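Local coordinates for glycosylation Associate Protein 2 (PDB 6OYC) that probably takes part, as a member of the Gap123 complex, in glycosylation and accessory Sec export of a serine-rich surface glycoprotein in Streptococcus agalactiae, at residues B[78-92]-B[101-113]. Numbering follows the deposited sequence.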
ATOM      1  N   SER B  78     -13.930  19.243 -13.220  1.00 33.04           N
ATOM      2  CA  SER B  78     -14.024  18.198 -12.212  1.00 30.34           C
ATOM      3  C   SER B  78     -14.452  16.861 -12.802  1.00 34.63           C
ATOM      4  O   SER B  78     -14.004  15.810 -12.332  1.00 36.70           O
ATOM      5  CB  SER B  78     -15.004  18.643 -11.130  1.00 32.61           C
ATOM      6  OG  SER B  78     -15.312  17.580 -10.263  1.00 40.44           O
ATOM      7  N   SER B  79     -15.306  16.869 -13.832  1.00 33.88           N
ATOM      8  CA  SER B  79     -15.774  15.607 -14.394  1.00 36.63           C
ATOM      9  C   SER B  79     -14.660  14.831 -15.090  1.00 37.42           C
ATOM     10  O   SER B  79     -14.793  13.618 -15.282  1.00 36.89           O
ATOM     11  CB  SER B  79     -16.923  15.853 -15.385  1.00 34.98           C
ATOM     12  OG  SER B  79     -16.439  16.407 -16.609  1.00 35.23           O
ATOM     13  N   PHE B  80     -13.568  15.495 -15.475  1.00 37.60           N
ATOM     14  CA  PHE B  80     -12.559  14.885 -16.329  1.00 37.62           C
ATOM     15  C   PHE B  80     -11.354  14.318 -15.579  1.00 35.87           C
ATOM     16  O   PHE B  80     -10.510  13.694 -16.219  1.00 38.15           O
ATOM     17  CB  PHE B  80     -12.056  15.910 -17.361  1.00 37.30           C
ATOM     18  CG  PHE B  80     -13.145  16.499 -18.211  1.00 42.18           C
ATOM     19  CD1 PHE B  80     -13.710  15.762 -19.253  1.00 37.26           C
ATOM     20  CD2 PHE B  80     -13.611  17.793 -17.970  1.00 37.21           C
ATOM     21  CE1 PHE B  80     -14.728  16.305 -20.036  1.00 41.83           C
ATOM     22  CE2 PHE B  80     -14.626  18.340 -18.752  1.00 39.45           C
ATOM     23  CZ  PHE B  80     -15.187  17.594 -19.789  1.00 39.86           C
ATOM     24  N   PHE B  81     -11.231  14.523 -14.265  1.00 34.40           N
ATOM     25  CA  PHE B  81     -10.009  14.151 -13.557  1.00 32.45           C
ATOM     26  C   PHE B  81     -10.330  13.521 -12.209  1.00 34.97           C
ATOM     27  O   PHE B  81     -11.274  13.930 -11.529  1.00 39.66           O
ATOM     28  CB  PHE B  81      -9.086  15.369 -13.359  1.00 32.03           C
ATOM     29  CG  PHE B  81      -8.510  15.889 -14.647  1.00 34.73           C
ATOM     30  CD1 PHE B  81      -7.434  15.239 -15.259  1.00 31.15           C
ATOM     31  CD2 PHE B  81      -9.072  17.002 -15.276  1.00 32.86           C
ATOM     32  CE1 PHE B  81      -6.922  15.695 -16.468  1.00 29.36           C
ATOM     33  CE2 PHE B  81      -8.566  17.472 -16.470  1.00 30.09           C
ATOM     34  CZ  PHE B  81      -7.484  16.812 -17.079  1.00 33.14           C
ATOM     35  N   GLU B  82      -9.530  12.530 -11.833  1.00 37.28           N
ATOM     36  CA  GLU B  82      -9.666  11.798 -10.585  1.00 36.04           C
ATOM     37  C   GLU B  82      -8.816  12.450  -9.506  1.00 32.74           C
ATOM     38  O   GLU B  82      -7.949  13.277  -9.780  1.00 33.36           O
ATOM     39  CB  GLU B  82      -9.232  10.337 -10.768  1.00 34.22           C
ATOM     40  CG  GLU B  82     -10.055   9.576 -11.774  1.00 36.64           C
ATOM     41  CD  GLU B  82     -11.481   9.380 -11.293  1.00 46.71           C
ATOM     42  OE1 GLU B  82     -11.667   8.726 -10.234  1.00 46.92           O
ATOM     43  OE2 GLU B  82     -12.407   9.894 -11.961  1.00 50.70           O
ATOM     44  N   VAL B  83      -9.041  12.028  -8.262  1.00 30.98           N
ATOM     45  CA  VAL B  83      -8.184  12.487  -7.181  1.00 36.27           C
ATOM     46  C   VAL B  83      -6.707  12.170  -7.478  1.00 32.94           C
ATOM     47  O   VAL B  83      -6.376  11.219  -8.204  1.00 32.48           O
ATOM     48  CB  VAL B  83      -8.639  11.863  -5.851  1.00 37.91           C
ATOM     49  CG1 VAL B  83      -9.984  12.485  -5.417  1.00 33.83           C
ATOM     50  CG2 VAL B  83      -8.740  10.336  -5.978  1.00 31.73           C
ATOM     51  N   TYR B  84      -5.818  12.999  -6.919  1.00 32.04           N
ATOM     52  CA  TYR B  84      -4.361  12.885  -7.068  1.00 32.96           C
ATOM     53  C   TYR B  84      -3.869  13.091  -8.494  1.00 31.88           C
ATOM     54  O   TYR B  84      -2.655  13.030  -8.725  1.00 31.94           O
ATOM     55  CB  TYR B  84      -3.850  11.530  -6.564  1.00 30.36           C
ATOM     56  CG  TYR B  84      -4.249  11.287  -5.140  1.00 32.23           C
ATOM     57  CD1 TYR B  84      -3.748  12.090  -4.123  1.00 32.93           C
ATOM     58  CD2 TYR B  84      -5.143  10.278  -4.809  1.00 29.49           C
ATOM     59  CE1 TYR B  84      -4.110  11.884  -2.803  1.00 32.20           C
ATOM     60  CE2 TYR B  84      -5.513  10.070  -3.501  1.00 33.61           C
ATOM     61  CZ  TYR B  84      -5.001  10.890  -2.496  1.00 33.35           C
ATOM     62  OH  TYR B  84      -5.369  10.699  -1.179  1.00 35.22           O
ATOM     63  N   GLU B  85      -4.776  13.346  -9.445  1.00 27.08           N
ATOM     64  CA  GLU B  85      -4.375  13.654 -10.812  1.00 27.70           C
ATOM     65  C   GLU B  85      -4.187  15.141 -11.042  1.00 28.11           C
ATOM     66  O   GLU B  85      -3.870  15.552 -12.159  1.00 28.65           O
ATOM     67  CB  GLU B  85      -5.395  13.107 -11.817  1.00 30.56           C
ATOM     68  CG  GLU B  85      -5.385  11.586 -11.907  1.00 32.52           C
ATOM     69  CD  GLU B  85      -6.278  11.045 -13.025  1.00 35.16           C
ATOM     70  OE1 GLU B  85      -7.031  11.835 -13.647  1.00 34.47           O
ATOM     71  OE2 GLU B  85      -6.236   9.818 -13.256  1.00 33.56           O
ATOM     72  N   VAL B  86      -4.381  15.965 -10.021  1.00 31.24           N
ATOM     73  CA  VAL B  86      -4.335  17.410 -10.171  1.00 28.96           C
ATOM     74  C   VAL B  86      -3.079  17.920  -9.485  1.00 31.43           C
ATOM     75  O   VAL B  86      -2.705  17.435  -8.405  1.00 27.83           O
ATOM     76  CB  VAL B  86      -5.609  18.064  -9.596  1.00 30.96           C
ATOM     77  CG1 VAL B  86      -5.555  19.592  -9.726  1.00 26.87           C
ATOM     78  CG2 VAL B  86      -6.823  17.499 -10.322  1.00 28.89           C
ATOM     79  N   PHE B  87      -2.423  18.897 -10.113  1.00 29.75           N
ATOM     80  CA  PHE B  87      -1.148  19.390  -9.620  1.00 29.87           C
ATOM     81  C   PHE B  87      -1.148  20.908  -9.550  1.00 31.22           C
ATOM     82  O   PHE B  87      -1.641  21.585 -10.458  1.00 33.76           O
ATOM     83  CB  PHE B  87      -0.010  18.866 -10.512  1.00 29.20           C
ATOM     84  CG  PHE B  87       0.148  17.389 -10.425  1.00 29.38           C
ATOM     85  CD1 PHE B  87      -0.676  16.546 -11.169  1.00 30.07           C
ATOM     86  CD2 PHE B  87       1.086  16.828  -9.567  1.00 29.80           C
ATOM     87  CE1 PHE B  87      -0.565  15.162 -11.070  1.00 30.26           C
ATOM     88  CE2 PHE B  87       1.213  15.447  -9.470  1.00 32.73           C
ATOM     89  CZ  PHE B  87       0.382  14.608 -10.227  1.00 33.04           C
ATOM     90  N   TYR B  88      -0.557  21.438  -8.481  1.00 33.42           N
ATOM     91  CA  TYR B  88      -0.712  22.839  -8.137  1.00 34.91           C
ATOM     92  C   TYR B  88       0.522  23.259  -7.350  1.00 30.56           C
ATOM     93  O   TYR B  88       1.055  22.443  -6.587  1.00 31.80           O
ATOM     94  CB  TYR B  88      -1.995  23.030  -7.313  1.00 33.80           C
ATOM     95  CG  TYR B  88      -2.302  24.448  -6.870  1.00 34.31           C
ATOM     96  CD1 TYR B  88      -3.060  25.294  -7.674  1.00 34.72           C
ATOM     97  CD2 TYR B  88      -1.869  24.927  -5.632  1.00 35.69           C
ATOM     98  CE1 TYR B  88      -3.353  26.596  -7.276  1.00 37.02           C
ATOM     99  CE2 TYR B  88      -2.164  26.235  -5.221  1.00 39.73           C
ATOM    100  CZ  TYR B  88      -2.912  27.057  -6.049  1.00 38.13           C
ATOM    101  OH  TYR B  88      -3.218  28.343  -5.675  1.00 41.36           O
ATOM    102  N   PRO B  89       1.017  24.482  -7.531  1.00 32.25           N
ATOM    103  CA  PRO B  89       2.304  24.841  -6.923  1.00 37.16           C
ATOM    104  C   PRO B  89       2.248  24.772  -5.405  1.00 39.07           C
ATOM    105  O   PRO B  89       1.269  25.191  -4.776  1.00 36.19           O
ATOM    106  CB  PRO B  89       2.544  26.273  -7.416  1.00 35.94           C
ATOM    107  CG  PRO B  89       1.706  26.389  -8.634  1.00 34.09           C
ATOM    108  CD  PRO B  89       0.482  25.586  -8.346  1.00 33.21           C
ATOM    109  N   LYS B  90       3.305  24.194  -4.825  1.00 37.15           N
ATOM    110  CA  LYS B  90       3.416  24.140  -3.374  1.00 41.74           C
ATOM    111  C   LYS B  90       3.494  25.548  -2.786  1.00 40.94           C
ATOM    112  O   LYS B  90       2.975  25.796  -1.695  1.00 40.80           O
ATOM    113  CB  LYS B  90       4.629  23.289  -2.969  1.00 43.40           C
ATOM    114  CG  LYS B  90       4.977  23.371  -1.481  1.00 59.24           C
ATOM    115  CD  LYS B  90       5.973  22.293  -1.030  1.00 71.60           C
ATOM    116  CE  LYS B  90       5.285  21.140  -0.274  1.00 90.57           C
ATOM    117  NZ  LYS B  90       4.729  21.541   1.060  1.00 88.49           N
ATOM    118  N   ASP B  91       4.098  26.488  -3.512  1.00 41.24           N
ATOM    119  CA  ASP B  91       4.378  27.831  -3.018  1.00 46.57           C
ATOM    120  C   ASP B  91       3.215  28.800  -3.193  1.00 47.18           C
ATOM    121  O   ASP B  91       3.393  29.998  -2.968  1.00 51.71           O
ATOM    122  CB  ASP B  91       5.636  28.398  -3.704  1.00 43.62           C
ATOM    123  CG  ASP B  91       5.405  28.778  -5.183  1.00 52.97           C
ATOM    124  OD1 ASP B  91       4.313  28.503  -5.730  1.00 53.40           O
ATOM    125  OD2 ASP B  91       6.330  29.355  -5.814  1.00 52.13           O
ATOM    126  N   LYS B  92       2.049  28.333  -3.623  1.00 45.37           N
ATOM    127  CA  LYS B  92       0.901  29.197  -3.829  1.00 43.14           C
ATOM    128  C   LYS B  92      -0.159  28.906  -2.778  1.00 45.58           C
ATOM    129  O   LYS B  92      -0.347  27.753  -2.372  1.00 44.36           O
ATOM    130  CB  LYS B  92       0.324  29.007  -5.230  1.00 41.71           C
ATOM    131  CG  LYS B  92       1.204  29.535  -6.351  1.00 45.42           C
ATOM    132  CD  LYS B  92       1.458  31.037  -6.211  1.00 48.63           C
ATOM    133  CE  LYS B  92       2.450  31.540  -7.264  1.00 51.92           C
ATOM    134  NZ  LYS B  92       3.016  32.891  -6.968  1.00 57.47           N
ATOM    135  N   PHE B 101     -11.721  23.137  -5.411  1.00 37.03           N
ATOM    136  CA  PHE B 101     -11.333  22.200  -6.451  1.00 35.83           C
ATOM    137  C   PHE B 101     -10.132  21.362  -6.013  1.00 36.13           C
ATOM    138  O   PHE B 101     -10.191  20.126  -6.018  1.00 34.75           O
ATOM    139  CB  PHE B 101     -11.040  22.974  -7.730  1.00 32.72           C
ATOM    140  CG  PHE B 101     -10.856  22.104  -8.922  1.00 35.10           C
ATOM    141  CD1 PHE B 101     -11.950  21.640  -9.622  1.00 34.04           C
ATOM    142  CD2 PHE B 101      -9.588  21.736  -9.336  1.00 33.73           C
ATOM    143  CE1 PHE B 101     -11.797  20.838 -10.721  1.00 33.50           C
ATOM    144  CE2 PHE B 101      -9.419  20.920 -10.433  1.00 32.22           C
ATOM    145  CZ  PHE B 101     -10.525  20.471 -11.127  1.00 36.91           C
ATOM    146  N   LEU B 102      -9.040  22.020  -5.599  1.00 36.36           N
ATOM    147  CA  LEU B 102      -7.851  21.280  -5.166  1.00 36.67           C
ATOM    148  C   LEU B 102      -8.197  20.264  -4.087  1.00 38.32           C
ATOM    149  O   LEU B 102      -7.720  19.120  -4.110  1.00 37.26           O
ATOM    150  CB  LEU B 102      -6.782  22.248  -4.655  1.00 32.46           C
ATOM    151  CG  LEU B 102      -6.290  23.305  -5.650  1.00 38.31           C
ATOM    152  CD1 LEU B 102      -5.289  24.231  -5.005  1.00 37.45           C
ATOM    153  CD2 LEU B 102      -5.697  22.677  -6.920  1.00 31.63           C
ATOM    154  N   ARG B 103      -9.051  20.657  -3.146  1.00 37.53           N
ATOM    155  CA  ARG B 103      -9.361  19.775  -2.034  1.00 37.92           C
ATOM    156  C   ARG B 103     -10.180  18.585  -2.500  1.00 37.40           C
ATOM    157  O   ARG B 103      -9.912  17.442  -2.108  1.00 38.53           O
ATOM    158  CB  ARG B 103     -10.091  20.562  -0.950  1.00 42.83           C
ATOM    159  CG  ARG B 103     -10.471  19.763   0.249  1.00 40.90           C
ATOM    160  CD  ARG B 103     -11.139  20.668   1.283  1.00 47.76           C
ATOM    161  NE  ARG B 103     -11.811  19.873   2.301  1.00 46.45           N
ATOM    162  CZ  ARG B 103     -11.175  19.319   3.328  1.00 51.17           C
ATOM    163  NH1 ARG B 103      -9.862  19.491   3.464  1.00 46.42           N
ATOM    164  NH2 ARG B 103     -11.846  18.586   4.212  1.00 48.40           N
ATOM    165  N   SER B 104     -11.174  18.820  -3.353  1.00 36.12           N
ATOM    166  CA  SER B 104     -11.980  17.697  -3.801  1.00 37.27           C
ATOM    167  C   SER B 104     -11.166  16.728  -4.646  1.00 36.88           C
ATOM    168  O   SER B 104     -11.533  15.552  -4.749  1.00 35.24           O
ATOM    169  CB  SER B 104     -13.198  18.183  -4.585  1.00 35.60           C
ATOM    170  OG  SER B 104     -12.829  18.563  -5.891  1.00 40.19           O
ATOM    171  N   LYS B 105     -10.066  17.186  -5.240  1.00 34.65           N
ATOM    172  CA  LYS B 105      -9.249  16.330  -6.084  1.00 34.20           C
ATOM    173  C   LYS B 105      -7.949  15.912  -5.409  1.00 36.64           C
ATOM    174  O   LYS B 105      -7.066  15.362  -6.082  1.00 35.53           O
ATOM    175  CB  LYS B 105      -8.948  17.028  -7.409  1.00 34.91           C
ATOM    176  CG  LYS B 105     -10.182  17.405  -8.199  1.00 34.76           C
ATOM    177  CD  LYS B 105     -11.034  16.187  -8.489  1.00 34.79           C
ATOM    178  CE  LYS B 105     -12.023  16.469  -9.602  1.00 34.48           C
ATOM    179  NZ  LYS B 105     -12.896  15.298  -9.837  1.00 35.66           N
ATOM    180  N   MET B 106      -7.823  16.150  -4.101  1.00 32.18           N
ATOM    181  CA  MET B 106      -6.591  15.899  -3.353  1.00 38.53           C
ATOM    182  C   MET B 106      -5.363  16.342  -4.142  1.00 34.59           C
ATOM    183  O   MET B 106      -4.403  15.594  -4.287  1.00 34.46           O
ATOM    184  CB  MET B 106      -6.458  14.422  -2.966  1.00 32.19           C
ATOM    185  CG  MET B 106      -7.676  13.865  -2.239  1.00 38.42           C
ATOM    186  SD  MET B 106      -7.967  14.686  -0.648  1.00 41.76           S
ATOM    187  CE  MET B 106      -6.804  13.821   0.401  1.00 37.13           C
ATOM    188  N   ALA B 107      -5.415  17.563  -4.678  1.00 32.39           N
ATOM    189  CA  ALA B 107      -4.364  18.027  -5.569  1.00 33.88           C
ATOM    190  C   ALA B 107      -2.994  17.826  -4.936  1.00 36.44           C
ATOM    191  O   ALA B 107      -2.791  18.129  -3.759  1.00 36.20           O
ATOM    192  CB  ALA B 107      -4.564  19.498  -5.909  1.00 29.14           C
ATOM    193  N   GLN B 108      -2.068  17.284  -5.722  1.00 30.77           N
ATOM    194  CA  GLN B 108      -0.680  17.148  -5.303  1.00 34.55           C
ATOM    195  C   GLN B 108       0.046  18.469  -5.506  1.00 36.49           C
ATOM    196  O   GLN B 108      -0.177  19.180  -6.491  1.00 37.52           O
ATOM    197  CB  GLN B 108       0.027  16.032  -6.092  1.00 33.99           C
ATOM    198  CG  GLN B 108      -0.709  14.681  -6.094  1.00 31.79           C
ATOM    199  CD  GLN B 108       0.234  13.496  -6.275  1.00 35.71           C
ATOM    200  OE1 GLN B 108       1.315  13.473  -5.696  1.00 38.37           O
ATOM    201  NE2 GLN B 108      -0.176  12.505  -7.080  1.00 32.77           N
ATOM    202  N   ARG B 109       0.913  18.802  -4.565  1.00 37.77           N
ATOM    203  CA  ARG B 109       1.658  20.046  -4.617  1.00 36.76           C
ATOM    204  C   ARG B 109       3.055  19.757  -5.146  1.00 39.58           C
ATOM    205  O   ARG B 109       3.713  18.821  -4.686  1.00 44.69           O
ATOM    206  CB  ARG B 109       1.718  20.693  -3.233  1.00 39.65           C
ATOM    207  CG  ARG B 109       0.344  20.989  -2.652  1.00 37.67           C
ATOM    208  CD  ARG B 109      -0.339  22.121  -3.409  1.00 42.68           C
ATOM    209  NE  ARG B 109      -1.441  22.707  -2.644  1.00 51.36           N
ATOM    210  CZ  ARG B 109      -1.437  23.938  -2.132  1.00 45.34           C
ATOM    211  NH1 ARG B 109      -0.394  24.741  -2.301  1.00 40.28           N
ATOM    212  NH2 ARG B 109      -2.494  24.377  -1.460  1.00 58.39           N
ATOM    213  N   TYR B 110       3.492  20.541  -6.127  1.00 38.27           N
ATOM    214  CA  TYR B 110       4.781  20.342  -6.769  1.00 36.31           C
ATOM    215  C   TYR B 110       5.630  21.584  -6.566  1.00 38.25           C
ATOM    216  O   TYR B 110       5.120  22.663  -6.239  1.00 36.96           O
ATOM    217  CB  TYR B 110       4.626  20.056  -8.268  1.00 29.77           C
ATOM    218  CG  TYR B 110       4.097  21.247  -9.040  1.00 33.40           C
ATOM    219  CD1 TYR B 110       2.725  21.470  -9.190  1.00 29.94           C
ATOM    220  CD2 TYR B 110       4.970  22.157  -9.610  1.00 32.72           C
ATOM    221  CE1 TYR B 110       2.254  22.571  -9.917  1.00 28.79           C
ATOM    222  CE2 TYR B 110       4.515  23.248 -10.308  1.00 32.84           C
ATOM    223  CZ  TYR B 110       3.154  23.455 -10.462  1.00 30.45           C
ATOM    224  OH  TYR B 110       2.752  24.565 -11.176  1.00 33.15           O
ATOM    225  N   ASP B 111       6.932  21.420  -6.794  1.00 38.33           N
ATOM    226  CA  ASP B 111       7.916  22.480  -6.593  1.00 33.84           C
ATOM    227  C   ASP B 111       8.013  23.299  -7.872  1.00 34.75           C
ATOM    228  O   ASP B 111       8.641  22.879  -8.850  1.00 36.87           O
ATOM    229  CB  ASP B 111       9.267  21.898  -6.201  1.00 36.84           C
ATOM    230  CG  ASP B 111      10.347  22.955  -6.093  1.00 41.60           C
ATOM    231  OD1 ASP B 111      10.025  24.167  -6.191  1.00 39.01           O
ATOM    232  OD2 ASP B 111      11.524  22.567  -5.909  1.00 42.99           O
ATOM    233  N   SER B 112       7.430  24.498  -7.855  1.00 33.53           N
ATOM    234  CA  SER B 112       7.435  25.308  -9.063  1.00 35.40           C
ATOM    235  C   SER B 112       8.830  25.781  -9.427  1.00 35.95           C
ATOM    236  O   SER B 112       9.011  26.381 -10.487  1.00 35.06           O
ATOM    237  CB  SER B 112       6.496  26.506  -8.911  1.00 34.33           C
ATOM    238  OG  SER B 112       6.993  27.402  -7.943  1.00 37.88           O
ATOM    239  N   SER B 113       9.815  25.546  -8.572  1.00 38.02           N
ATOM    240  CA  SER B 113      11.179  25.859  -8.952  1.00 37.37           C
ATOM    241  C   SER B 113      11.763  24.822  -9.908  1.00 37.39           C
ATOM    242  O   SER B 113      12.703  25.136 -10.645  1.00 36.44           O
ATOM    243  CB  SER B 113      12.035  25.990  -7.690  1.00 41.87           C
ATOM    244  OG  SER B 113      13.409  25.910  -7.997  1.00 44.07           O
TER
HETATM  245  O   HOH W   1       4.772  29.289  -8.105  1.00 43.69           O
HETATM  246  O   HOH W   2       6.212  25.840  -5.644  1.00 43.76           O
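Tyr-88 receives Leu-102 squarely over one ring face: CD1 of Leu-102 stands 3.4 Å from the ring centroid, 8° off the normal, a CH-pi contact that joins helix 96-104 to strand 86-89. At the edge of the same ring lies the Arg-109 guanidinium, its plane 82° from that of the ring. Arg-109 bends at chi2 (-70°), which brings NH1 to Lys-92 O at 3.0 Å and, more weakly, to Pro-89 O, so one side chain ties down the turn after the strand. At the helix end, Lys-105 lays CB against Val-86 CG2 and carries its ammonium to two backbone carbonyls, Phe-81 O at 2.7 Å from NZ and Ser-78 O at 2.8 Å. Gln-108 NE2 donates to Tyr-84 O (3.0 Å), in the carbonyl plane on a lone pair, and also to Leu-266 O.

Parallel pairing underlies these contacts: Val-86 O accepts from Gln-108 N, Tyr-88 N donates to Gln-108 O, and Tyr-88 O accepts from Tyr-110 N. A Schellman motif with Met-106 at positive phi ends the helix and redirects the chain into strand 108-110. With helix 96-104 between them, the parallel-paired strands 86-89 and 108-110 form a beta-alpha-beta crossover, in which 108-110 is, within this chain, an outermost strand of a five-stranded parallel sheet and strand 86-89 lies between 108-110 and 62-65.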